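Local coordinates for protein adenylation domain (Streptomyces sp., PDB 5N9X) that belongs to the AMP-binding enzyme family of the ANL clan and holds ATP and threonine in its binding sites, at residues T238-A243 and L269-D274; I348-E351 and D355-T358; H431-S436 and S463-A468. All coordinates share one frame; numbering follows the deposited sequence.

Interaction 1. Residues T238-A243 and L269-D274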
ATOM      1  N   THR A 238     -20.283  -3.400  -4.267  1.00 40.38           N
ATOM      2  CA  THR A 238     -19.776  -3.327  -5.629  1.00 35.11           C
ATOM      3  C   THR A 238     -18.902  -2.089  -5.790  1.00 34.42           C
ATOM      4  O   THR A 238     -18.908  -1.217  -4.915  1.00 40.86           O
ATOM      5  CB  THR A 238     -20.933  -3.305  -6.643  1.00 36.01           C
ATOM      6  OG1 THR A 238     -21.991  -2.475  -6.140  1.00 37.29           O
ATOM      7  CG2 THR A 238     -21.470  -4.709  -6.855  1.00 33.99           C
ATOM      8  N   PRO A 239     -18.123  -2.018  -6.887  1.00 31.67           N
ATOM      9  CA  PRO A 239     -17.449  -0.762  -7.220  1.00 30.84           C
ATOM     10  C   PRO A 239     -18.453   0.369  -7.355  1.00 26.79           C
ATOM     11  O   PRO A 239     -18.159   1.514  -7.012  1.00 22.82           O
ATOM     12  CB  PRO A 239     -16.797  -1.060  -8.571  1.00 27.70           C
ATOM     13  CG  PRO A 239     -16.540  -2.506  -8.528  1.00 26.52           C
ATOM     14  CD  PRO A 239     -17.742  -3.087  -7.823  1.00 25.71           C
ATOM     15  N   VAL A 240     -19.632   0.024  -7.862  1.00 27.24           N
ATOM     16  CA  VAL A 240     -20.698   0.985  -8.078  1.00 28.67           C
ATOM     17  C   VAL A 240     -21.145   1.603  -6.747  1.00 31.44           C
ATOM     18  O   VAL A 240     -21.362   2.816  -6.656  1.00 25.79           O
ATOM     19  CB  VAL A 240     -21.891   0.324  -8.804  1.00 32.40           C
ATOM     20  CG1 VAL A 240     -23.023   1.316  -9.006  1.00 25.93           C
ATOM     21  CG2 VAL A 240     -21.436  -0.251 -10.151  1.00 33.81           C
ATOM     22  N   GLU A 241     -21.255   0.770  -5.714  1.00 32.29           N
ATOM     23  CA  GLU A 241     -21.603   1.244  -4.374  1.00 31.56           C
ATOM     24  C   GLU A 241     -20.482   2.098  -3.788  1.00 26.97           C
ATOM     25  O   GLU A 241     -20.715   3.079  -3.088  1.00 27.28           O
ATOM     26  CB  GLU A 241     -21.910   0.059  -3.455  1.00 34.18           C
ATOM     27  CG  GLU A 241     -23.383  -0.336  -3.420  1.00 42.62           C
ATOM     28  CD  GLU A 241     -23.599  -1.839  -3.503  1.00 42.45           C
ATOM     29  OE1 GLU A 241     -22.620  -2.602  -3.354  1.00 45.75           O
ATOM     30  OE2 GLU A 241     -24.757  -2.258  -3.704  1.00 36.57           O
ATOM     31  N   THR A 242     -19.256   1.697  -4.079  1.00 30.44           N
ATOM     32  CA  THR A 242     -18.078   2.407  -3.635  1.00 26.15           C
ATOM     33  C   THR A 242     -18.087   3.795  -4.251  1.00 28.11           C
ATOM     34  O   THR A 242     -17.961   4.813  -3.560  1.00 26.19           O
ATOM     35  CB  THR A 242     -16.807   1.637  -4.038  1.00 31.25           C
ATOM     36  OG1 THR A 242     -16.810   0.365  -3.384  1.00 27.84           O
ATOM     37  CG2 THR A 242     -15.542   2.423  -3.701  1.00 20.43           C
ATOM     38  N   ALA A 243     -18.242   3.826  -5.566  1.00 26.25           N
ATOM     39  CA  ALA A 243     -18.422   5.088  -6.264  1.00 31.01           C
ATOM     40  C   ALA A 243     -19.521   5.944  -5.606  1.00 21.41           C
ATOM     41  O   ALA A 243     -19.340   7.137  -5.409  1.00 19.64           O
ATOM     42  CB  ALA A 243     -18.740   4.836  -7.736  1.00 19.28           C
ATOM     43  N   LEU A 269     -18.188   5.935 -14.781  1.00 20.50           N
ATOM     44  CA  LEU A 269     -18.576   6.200 -16.159  1.00 18.93           C
ATOM     45  C   LEU A 269     -19.891   5.518 -16.547  1.00 27.84           C
ATOM     46  O   LEU A 269     -20.698   6.094 -17.294  1.00 32.52           O
ATOM     47  CB  LEU A 269     -17.464   5.771 -17.118  1.00 19.19           C
ATOM     48  CG  LEU A 269     -16.331   6.754 -17.438  1.00 33.69           C
ATOM     49  CD1 LEU A 269     -15.960   7.614 -16.250  1.00 27.05           C
ATOM     50  CD2 LEU A 269     -15.083   6.029 -17.989  1.00 20.80           C
ATOM     51  N   GLY A 270     -20.114   4.301 -16.063  1.00 19.93           N
ATOM     52  CA  GLY A 270     -21.338   3.576 -16.395  1.00 28.27           C
ATOM     53  C   GLY A 270     -22.616   4.201 -15.832  1.00 28.25           C
ATOM     54  O   GLY A 270     -23.582   4.447 -16.559  1.00 31.17           O
ATOM     55  N   GLU A 271     -22.620   4.467 -14.531  1.00 24.38           N
ATOM     56  CA  GLU A 271     -23.751   5.117 -13.885  1.00 24.31           C
ATOM     57  C   GLU A 271     -23.745   6.652 -14.124  1.00 22.52           C
ATOM     58  O   GLU A 271     -24.714   7.341 -13.841  1.00 22.28           O
ATOM     59  CB  GLU A 271     -23.746   4.775 -12.385  1.00 20.30           C
ATOM     60  CG  GLU A 271     -24.928   5.348 -11.599  1.00 41.14           C
ATOM     61  CD  GLU A 271     -25.304   4.509 -10.389  1.00 38.12           C
ATOM     62  OE1 GLU A 271     -25.481   3.280 -10.557  1.00 30.01           O
ATOM     63  OE2 GLU A 271     -25.433   5.093  -9.285  1.00 30.39           O
ATOM     64  N   GLY A 272     -22.653   7.181 -14.663  1.00 24.64           N
ATOM     65  CA  GLY A 272     -22.581   8.609 -14.937  1.00 19.97           C
ATOM     66  C   GLY A 272     -22.479   9.435 -13.671  1.00 16.26           C
ATOM     67  O   GLY A 272     -23.073  10.512 -13.536  1.00 18.49           O
ATOM     68  N   ILE A 273     -21.712   8.935 -12.725  1.00 15.76           N
ATOM     69  CA  ILE A 273     -21.607   9.640 -11.470  1.00 23.85           C
ATOM     70  C   ILE A 273     -20.717  10.886 -11.600  1.00 23.07           C
ATOM     71  O   ILE A 273     -19.714  10.888 -12.330  1.00 24.22           O
ATOM     72  CB  ILE A 273     -21.090   8.710 -10.380  1.00 19.20           C
ATOM     73  CG1 ILE A 273     -22.058   7.536 -10.207  1.00 18.79           C
ATOM     74  CG2 ILE A 273     -20.913   9.470  -9.083  1.00 20.31           C
ATOM     75  CD1 ILE A 273     -21.513   6.402  -9.315  1.00 21.49           C
ATOM     76  N   ASP A 274     -21.100  11.963 -10.929  1.00 18.58           N
ATOM     77  CA  ASP A 274     -20.229  13.127 -10.903  1.00 22.03           C
ATOM     78  C   ASP A 274     -19.570  13.212  -9.531  1.00 19.35           C
ATOM     79  O   ASP A 274     -20.167  12.834  -8.521  1.00 18.43           O
ATOM     80  CB  ASP A 274     -21.009  14.406 -11.238  1.00 16.48           C
ATOM     81  CG  ASP A 274     -20.087  15.575 -11.584  1.00 33.48           C
ATOM     82  OD1 ASP A 274     -19.101  15.372 -12.346  1.00 28.96           O
ATOM     83  OD2 ASP A 274     -20.351  16.700 -11.096  1.00 36.21           O
TER

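Interaction 2. Residues I348-E351 and D355-T358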
ATOM      1  N   ILE A 348      20.486   5.661  -8.984  1.00 20.65           N
ATOM      2  CA  ILE A 348      19.981   4.711  -9.955  1.00 18.51           C
ATOM      3  C   ILE A 348      21.185   3.872 -10.327  1.00 21.15           C
ATOM      4  O   ILE A 348      22.123   4.389 -10.914  1.00 22.67           O
ATOM      5  CB  ILE A 348      19.379   5.405 -11.184  1.00 23.67           C
ATOM      6  CG1 ILE A 348      18.423   6.515 -10.735  1.00 25.18           C
ATOM      7  CG2 ILE A 348      18.670   4.406 -12.056  1.00 19.82           C
ATOM      8  CD1 ILE A 348      17.859   7.389 -11.865  1.00 26.97           C
ATOM      9  N   VAL A 349      21.171   2.591  -9.962  1.00 21.94           N
ATOM     10  CA  VAL A 349      22.400   1.806  -9.892  1.00 27.34           C
ATOM     11  C   VAL A 349      22.460   0.623 -10.871  1.00 30.73           C
ATOM     12  O   VAL A 349      21.522  -0.170 -10.994  1.00 28.38           O
ATOM     13  CB  VAL A 349      22.623   1.285  -8.448  1.00 27.62           C
ATOM     14  CG1 VAL A 349      24.084   1.007  -8.200  1.00 23.85           C
ATOM     15  CG2 VAL A 349      22.147   2.317  -7.440  1.00 26.66           C
ATOM     16  N   THR A 350      23.587   0.512 -11.565  1.00 24.45           N
ATOM     17  CA  THR A 350      23.811  -0.581 -12.505  1.00 28.05           C
ATOM     18  C   THR A 350      24.187  -1.882 -11.802  1.00 28.94           C
ATOM     19  O   THR A 350      24.568  -1.879 -10.633  1.00 26.55           O
ATOM     20  CB  THR A 350      24.903  -0.217 -13.516  1.00 37.27           C
ATOM     21  OG1 THR A 350      26.198  -0.298 -12.893  1.00 42.01           O
ATOM     22  CG2 THR A 350      24.674   1.182 -14.067  1.00 33.81           C
ATOM     23  N   GLU A 351      24.091  -2.989 -12.532  1.00 36.81           N
ATOM     24  CA  GLU A 351      24.412  -4.317 -12.013  1.00 39.07           C
ATOM     25  C   GLU A 351      25.808  -4.339 -11.403  1.00 40.26           C
ATOM     26  O   GLU A 351      26.133  -5.132 -10.514  1.00 35.29           O
ATOM     27  CB  GLU A 351      24.287  -5.328 -13.144  1.00 38.08           C
ATOM     28  CG  GLU A 351      23.835  -6.700 -12.711  1.00 53.10           C
ATOM     29  CD  GLU A 351      23.238  -7.482 -13.871  1.00 55.84           C
ATOM     30  OE1 GLU A 351      22.469  -6.866 -14.649  1.00 54.72           O
ATOM     31  OE2 GLU A 351      23.510  -8.699 -13.991  1.00 41.39           O
ATOM     32  N   ASP A 355      26.559   4.385 -10.925  1.00 30.48           N
ATOM     33  CA  ASP A 355      25.467   5.321 -11.212  1.00 35.18           C
ATOM     34  C   ASP A 355      25.095   5.285 -12.697  1.00 37.04           C
ATOM     35  O   ASP A 355      25.971   5.321 -13.562  1.00 39.63           O
ATOM     36  CB  ASP A 355      25.847   6.738 -10.788  1.00 28.52           C
ATOM     37  CG  ASP A 355      25.942   6.880  -9.290  1.00 36.83           C
ATOM     38  OD1 ASP A 355      25.468   5.963  -8.592  1.00 36.30           O
ATOM     39  OD2 ASP A 355      26.465   7.907  -8.806  1.00 43.27           O
ATOM     40  N   ALA A 356      23.801   5.207 -12.992  1.00 30.04           N
ATOM     41  CA  ALA A 356      23.346   4.989 -14.366  1.00 38.51           C
ATOM     42  C   ALA A 356      23.244   6.288 -15.171  1.00 33.48           C
ATOM     43  O   ALA A 356      22.941   7.336 -14.612  1.00 40.01           O
ATOM     44  CB  ALA A 356      21.994   4.274 -14.357  1.00 39.44           C
ATOM     45  N   ALA A 357      23.478   6.213 -16.481  1.00 34.80           N
ATOM     46  CA  ALA A 357      23.301   7.377 -17.358  1.00 40.14           C
ATOM     47  C   ALA A 357      21.817   7.734 -17.544  1.00 39.16           C
ATOM     48  O   ALA A 357      20.942   6.916 -17.275  1.00 39.62           O
ATOM     49  CB  ALA A 357      23.948   7.119 -18.709  1.00 30.63           C
ATOM     50  N   THR A 358      21.545   8.954 -18.009  1.00 39.86           N
ATOM     51  CA  THR A 358      20.182   9.398 -18.337  1.00 34.55           C
ATOM     52  C   THR A 358      19.529   8.507 -19.406  1.00 44.72           C
ATOM     53  O   THR A 358      20.153   8.163 -20.416  1.00 41.71           O
ATOM     54  CB  THR A 358      20.181  10.868 -18.814  1.00 34.31           C
ATOM     55  OG1 THR A 358      20.441  11.721 -17.697  1.00 38.70           O
ATOM     56  CG2 THR A 358      18.840  11.259 -19.415  1.00 41.34           C
TER

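Interaction 3. Residues H431-S436 and S463-A468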
ATOM      1  N   HIS A 431      17.528 -16.660 -23.153  1.00 55.07           N
ATOM      2  CA  HIS A 431      16.885 -15.365 -23.339  1.00 47.47           C
ATOM      3  C   HIS A 431      16.536 -14.682 -22.031  1.00 47.15           C
ATOM      4  O   HIS A 431      16.241 -15.333 -21.034  1.00 37.07           O
ATOM      5  CB  HIS A 431      15.601 -15.499 -24.145  1.00 48.90           C
ATOM      6  CG  HIS A 431      15.769 -16.134 -25.490  1.00 49.47           C
ATOM      7  ND1 HIS A 431      16.227 -15.435 -26.589  1.00 48.85           N
ATOM      8  CD2 HIS A 431      15.470 -17.378 -25.936  1.00 41.77           C
ATOM      9  CE1 HIS A 431      16.234 -16.231 -27.641  1.00 50.41           C
ATOM     10  NE2 HIS A 431      15.780 -17.416 -27.275  1.00 48.04           N
ATOM     11  N   ARG A 432      16.535 -13.350 -22.056  1.00 45.46           N
ATOM     12  CA  ARG A 432      16.071 -12.523 -20.930  0.50 47.41           C
ATOM     13  C   ARG A 432      14.629 -12.092 -21.152  1.00 43.58           C
ATOM     14  O   ARG A 432      14.306 -11.550 -22.215  1.00 34.29           O
ATOM     15  CB  ARG A 432      16.927 -11.277 -20.749  0.50 41.75           C
ATOM     16  CG  ARG A 432      16.423 -10.356 -19.654  0.50 39.39           C
ATOM     17  CD  ARG A 432      17.052  -8.977 -19.714  0.50 37.11           C
ATOM     18  NE  ARG A 432      18.277  -8.894 -18.927  0.50 35.25           N
ATOM     19  CZ  ARG A 432      18.839  -7.750 -18.554  0.50 33.06           C
ATOM     20  NH1 ARG A 432      18.279  -6.596 -18.889  0.50 30.46           N
ATOM     21  NH2 ARG A 432      19.955  -7.757 -17.841  0.50 30.45           N
ATOM     22  N   ILE A 433      13.768 -12.350 -20.171  1.00 42.25           N
ATOM     23  CA  ILE A 433      12.361 -12.040 -20.305  1.00 40.23           C
ATOM     24  C   ILE A 433      11.904 -11.038 -19.257  1.00 32.51           C
ATOM     25  O   ILE A 433      12.106 -11.230 -18.049  1.00 26.82           O
ATOM     26  CB  ILE A 433      11.503 -13.309 -20.212  1.00 35.69           C
ATOM     27  CG1 ILE A 433      11.893 -14.292 -21.319  1.00 44.93           C
ATOM     28  CG2 ILE A 433      10.025 -12.969 -20.316  1.00 33.41           C
ATOM     29  CD1 ILE A 433      11.547 -15.743 -21.043  1.00 37.54           C
ATOM     30  N   GLU A 434      11.305  -9.963 -19.752  1.00 28.28           N
ATOM     31  CA  GLU A 434      10.533  -9.048 -18.935  1.00 33.85           C
ATOM     32  C   GLU A 434       9.137  -9.614 -18.735  1.00 32.83           C
ATOM     33  O   GLU A 434       8.281  -9.413 -19.598  1.00 34.35           O
ATOM     34  CB  GLU A 434      10.447  -7.684 -19.607  1.00 26.09           C
ATOM     35  CG  GLU A 434      11.788  -7.164 -20.038  1.00 31.53           C
ATOM     36  CD  GLU A 434      12.594  -6.651 -18.878  1.00 35.34           C
ATOM     37  OE1 GLU A 434      11.977  -6.189 -17.894  1.00 37.93           O
ATOM     38  OE2 GLU A 434      13.842  -6.716 -18.948  1.00 45.16           O
ATOM     39  N   LEU A 435       8.911 -10.327 -17.630  1.00 23.22           N
ATOM     40  CA  LEU A 435       7.615 -10.957 -17.376  1.00 25.71           C
ATOM     41  C   LEU A 435       6.502  -9.905 -17.467  1.00 24.35           C
ATOM     42  O   LEU A 435       5.419 -10.157 -18.002  1.00 24.87           O
ATOM     43  CB  LEU A 435       7.610 -11.657 -16.008  1.00 21.03           C
ATOM     44  CG  LEU A 435       8.530 -12.898 -15.888  1.00 24.67           C
ATOM     45  CD1 LEU A 435       8.653 -13.399 -14.467  1.00 18.00           C
ATOM     46  CD2 LEU A 435       8.111 -14.040 -16.805  1.00 20.10           C
ATOM     47  N   SER A 436       6.798  -8.711 -16.976  1.00 25.04           N
ATOM     48  CA  SER A 436       5.844  -7.615 -16.977  1.00 24.75           C
ATOM     49  C   SER A 436       5.449  -7.123 -18.383  1.00 19.31           C
ATOM     50  O   SER A 436       4.324  -6.684 -18.579  1.00 20.87           O
ATOM     51  CB  SER A 436       6.414  -6.463 -16.145  1.00 29.43           C
ATOM     52  OG  SER A 436       5.513  -5.380 -16.098  1.00 33.47           O
ATOM     53  N   SER A 463      11.197 -26.099 -17.311  1.00 33.53           N
ATOM     54  CA  SER A 463      10.780 -24.762 -16.887  1.00 32.05           C
ATOM     55  C   SER A 463      10.178 -23.980 -18.053  1.00 34.00           C
ATOM     56  O   SER A 463      10.861 -23.718 -19.046  1.00 27.87           O
ATOM     57  CB  SER A 463      11.958 -23.984 -16.288  1.00 28.27           C
ATOM     58  OG  SER A 463      12.054 -24.187 -14.890  1.00 35.21           O
ATOM     59  N   ARG A 464       8.905 -23.600 -17.936  1.00 34.98           N
ATOM     60  CA  ARG A 464       8.247 -22.865 -19.023  1.00 29.63           C
ATOM     61  C   ARG A 464       7.418 -21.652 -18.591  1.00 29.26           C
ATOM     62  O   ARG A 464       6.879 -21.589 -17.472  1.00 32.99           O
ATOM     63  CB  ARG A 464       7.346 -23.811 -19.845  1.00 35.14           C
ATOM     64  CG  ARG A 464       8.047 -24.985 -20.524  1.00 29.75           C
ATOM     65  CD  ARG A 464       7.087 -25.816 -21.380  1.00 27.00           C
ATOM     66  NE  ARG A 464       6.456 -26.870 -20.586  1.00 29.87           N
ATOM     67  CZ  ARG A 464       5.145 -26.972 -20.367  1.00 27.95           C
ATOM     68  NH1 ARG A 464       4.298 -26.094 -20.898  1.00 21.63           N
ATOM     69  NH2 ARG A 464       4.677 -27.963 -19.624  1.00 21.41           N
ATOM     70  N   LEU A 465       7.339 -20.698 -19.520  1.00 33.07           N
ATOM     71  CA  LEU A 465       6.483 -19.519 -19.439  1.00 22.58           C
ATOM     72  C   LEU A 465       4.995 -19.850 -19.377  1.00 23.70           C
ATOM     73  O   LEU A 465       4.461 -20.540 -20.249  1.00 18.91           O
ATOM     74  CB  LEU A 465       6.724 -18.616 -20.640  1.00 30.41           C
ATOM     75  CG  LEU A 465       7.476 -17.313 -20.402  1.00 29.95           C
ATOM     76  CD1 LEU A 465       7.286 -16.376 -21.581  1.00 24.08           C
ATOM     77  CD2 LEU A 465       6.991 -16.689 -19.119  1.00 20.54           C
ATOM     78  N   VAL A 466       4.329 -19.316 -18.361  1.00 22.28           N
ATOM     79  CA  VAL A 466       2.925 -19.609 -18.111  1.00 24.66           C
ATOM     80  C   VAL A 466       2.173 -18.297 -17.869  1.00 19.67           C
ATOM     81  O   VAL A 466       2.771 -17.303 -17.458  1.00 18.70           O
ATOM     82  CB  VAL A 466       2.799 -20.600 -16.917  1.00 24.32           C
ATOM     83  CG1 VAL A 466       1.408 -20.655 -16.365  1.00 27.70           C
ATOM     84  CG2 VAL A 466       3.229 -21.975 -17.362  1.00 22.33           C
ATOM     85  N   CYS A 467       0.884 -18.283 -18.189  1.00 17.10           N
ATOM     86  CA  CYS A 467       0.048 -17.114 -17.961  1.00 18.16           C
ATOM     87  C   CYS A 467      -1.288 -17.471 -17.337  1.00 18.43           C
ATOM     88  O   CYS A 467      -1.975 -18.384 -17.798  1.00 18.30           O
ATOM     89  CB  CYS A 467      -0.201 -16.356 -19.266  1.00 13.98           C
ATOM     90  SG  CYS A 467      -1.442 -15.040 -19.109  1.00 19.05           S
ATOM     91  N   ALA A 468      -1.658 -16.741 -16.291  1.00 15.18           N
ATOM     92  CA  ALA A 468      -3.054 -16.720 -15.870  1.00 16.53           C
ATOM     93  C   ALA A 468      -3.649 -15.343 -16.227  1.00 21.33           C
ATOM     94  O   ALA A 468      -2.961 -14.310 -16.203  1.00 16.88           O
ATOM     95  CB  ALA A 468      -3.189 -17.011 -14.390  1.00 12.90           C
TER

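Interaction 1. Residues T238-A243 and L269-D274
V240 and A243, on the first turns of helix 239-248, face E271, the last residue of helix 258-271, and I273 just after it. Helix 258-271 is the connection of a beta-alpha-beta crossover between parallel strands 253-256 and 280-284, and the contact lies where the chain leaves it. G272, with positive phi, ends the helical run. The CB of E271 points at the neighbouring helix, and CG stands opposite the backbone N (chi1 -177°), which starts an extended chain towards V240. CD comes within 4.2 Å of V240 CG1. OE1 goes further, to 3.5 Å from the same V240 CG1, and also forms a salt bridge with R244 NH1, one turn along helix 239-248. E271 comes in nearly perpendicular to V240. Deeper in, the methyl I273 CD1 lies 3.6 Å from A243 CB, a buried apolar pair that L264 and V268 extend around A243. T238 and E241 form a capping box at the start of helix 239-248: E241 OE1 accepts from T238 N at 2.6 Å, while the return bond from E241 N to T238 OG1 is weak. T242 N and T242 OG1 (3.0 Å) reach T238 O from opposite faces of its carbonyl plane.

Interaction 2. Residues I348-E351 and D355-T358
In the connection of the beta hairpin made by antiparallel strands 345-349 and 362-367, A356 folds back against I348 and T350. A single beta bridge, V349 with D355, marks the place where the loop comes alongside the end of the first strand. Its hydrogen bond runs from A356 N to I348 O at 2.8 Å, with the donor almost in line with the C=O bond (161° at the oxygen) but the N-H itself bent, at 146°. The same oxygen receives a CA-H...O contact from D355 CA at 3.5 Å and has A356 CB at 3.4 Å, so one carbonyl oxygen gathers three neighbouring atoms of the returning chain. The methyl A356 CB points into the contact and meets two methyls: I348 CG2, 4.0 Å away, and T350 CG2, 4.1 Å away. T350 CG2 is also 4.0 Å from A356 CA. This methyl stands opposite the carbonyl carbon of its own residue, while T350 OG1 sits between the backbone N and carbonyl carbon (chi1 75°) and accepts from R354 N, which joins the two ends of the turn. D355 sends its carboxylate back to the strand as well, where OD1 forms a salt bridge with R347 NE. Farther along the loop, A357 N donates a hydrogen bond to E360 OE1. On the strand side, V349 pairs through its backbone with E363 of strand 362-367. The side chains of I348 and T358 reach strand 400-410, I348 resting on V408 and R410 and T358 on R410.

Interaction 3. Residues H431-S436 and S463-A468
Aliphatic groups alone make the meeting of L465 with I433 and L435; the flat groups of both segments lie outside it. The imidazole of H431 stacks with the ring of Y496. The guanidinium of R464 makes a cation-pi contact with F458, while its NE forms a salt bridge with D462 OD2 and its NH1 bonds S500 OG. In the contact itself, L465 points from strand 463-470 towards the other segment and divides its two methyls. CD2 meets L435 CD2 at 3.7 Å, and CD1 approaches I433 CD1 more loosely, at 4.3 Å. L435 and L465 run antiparallel alongside each other, CD2 to CD2. L435 begins with CG opposite its carbonyl carbon (chi1 -68°), and only its outer part turns to L465. The contact packs the small antiparallel hairpin of strands 425-428 and 431-434, with the first turn of helix 435-443, against the three-stranded sheet 450-457, 463-470 and 501-505 of the C-terminal part of this AMP-binding enzyme. V453 of the neighbouring strand leans on L465, whereas L428 touches I433, and L424 and V426 touch L435. E434 takes the N-cap position of helix 435-443, and its OE2 accepts from Q425 NE2.

In the fold
The three contacts follow one another along the chain. Interactions 1 and 2 both belong to the AMP-binding enzyme range, yet their centres are 43 Å apart and their nearest atoms about 34 Å. Interaction 3 draws its segment 463-468 from the C-terminal domain; its centre is 36 Å from that of interaction 1 and 25 Å from that of interaction 2. Interactions 2 and 3 adjoin through E351 and R432, a doubtful touch because R432 has two conformers. Neither touches the nucleotide: the side chain of I348 is about 14 Å from the bound ATP, that of L435 about 13 Å. K515, later in the chain than interaction 3, is among the residues lining the threonine pocket.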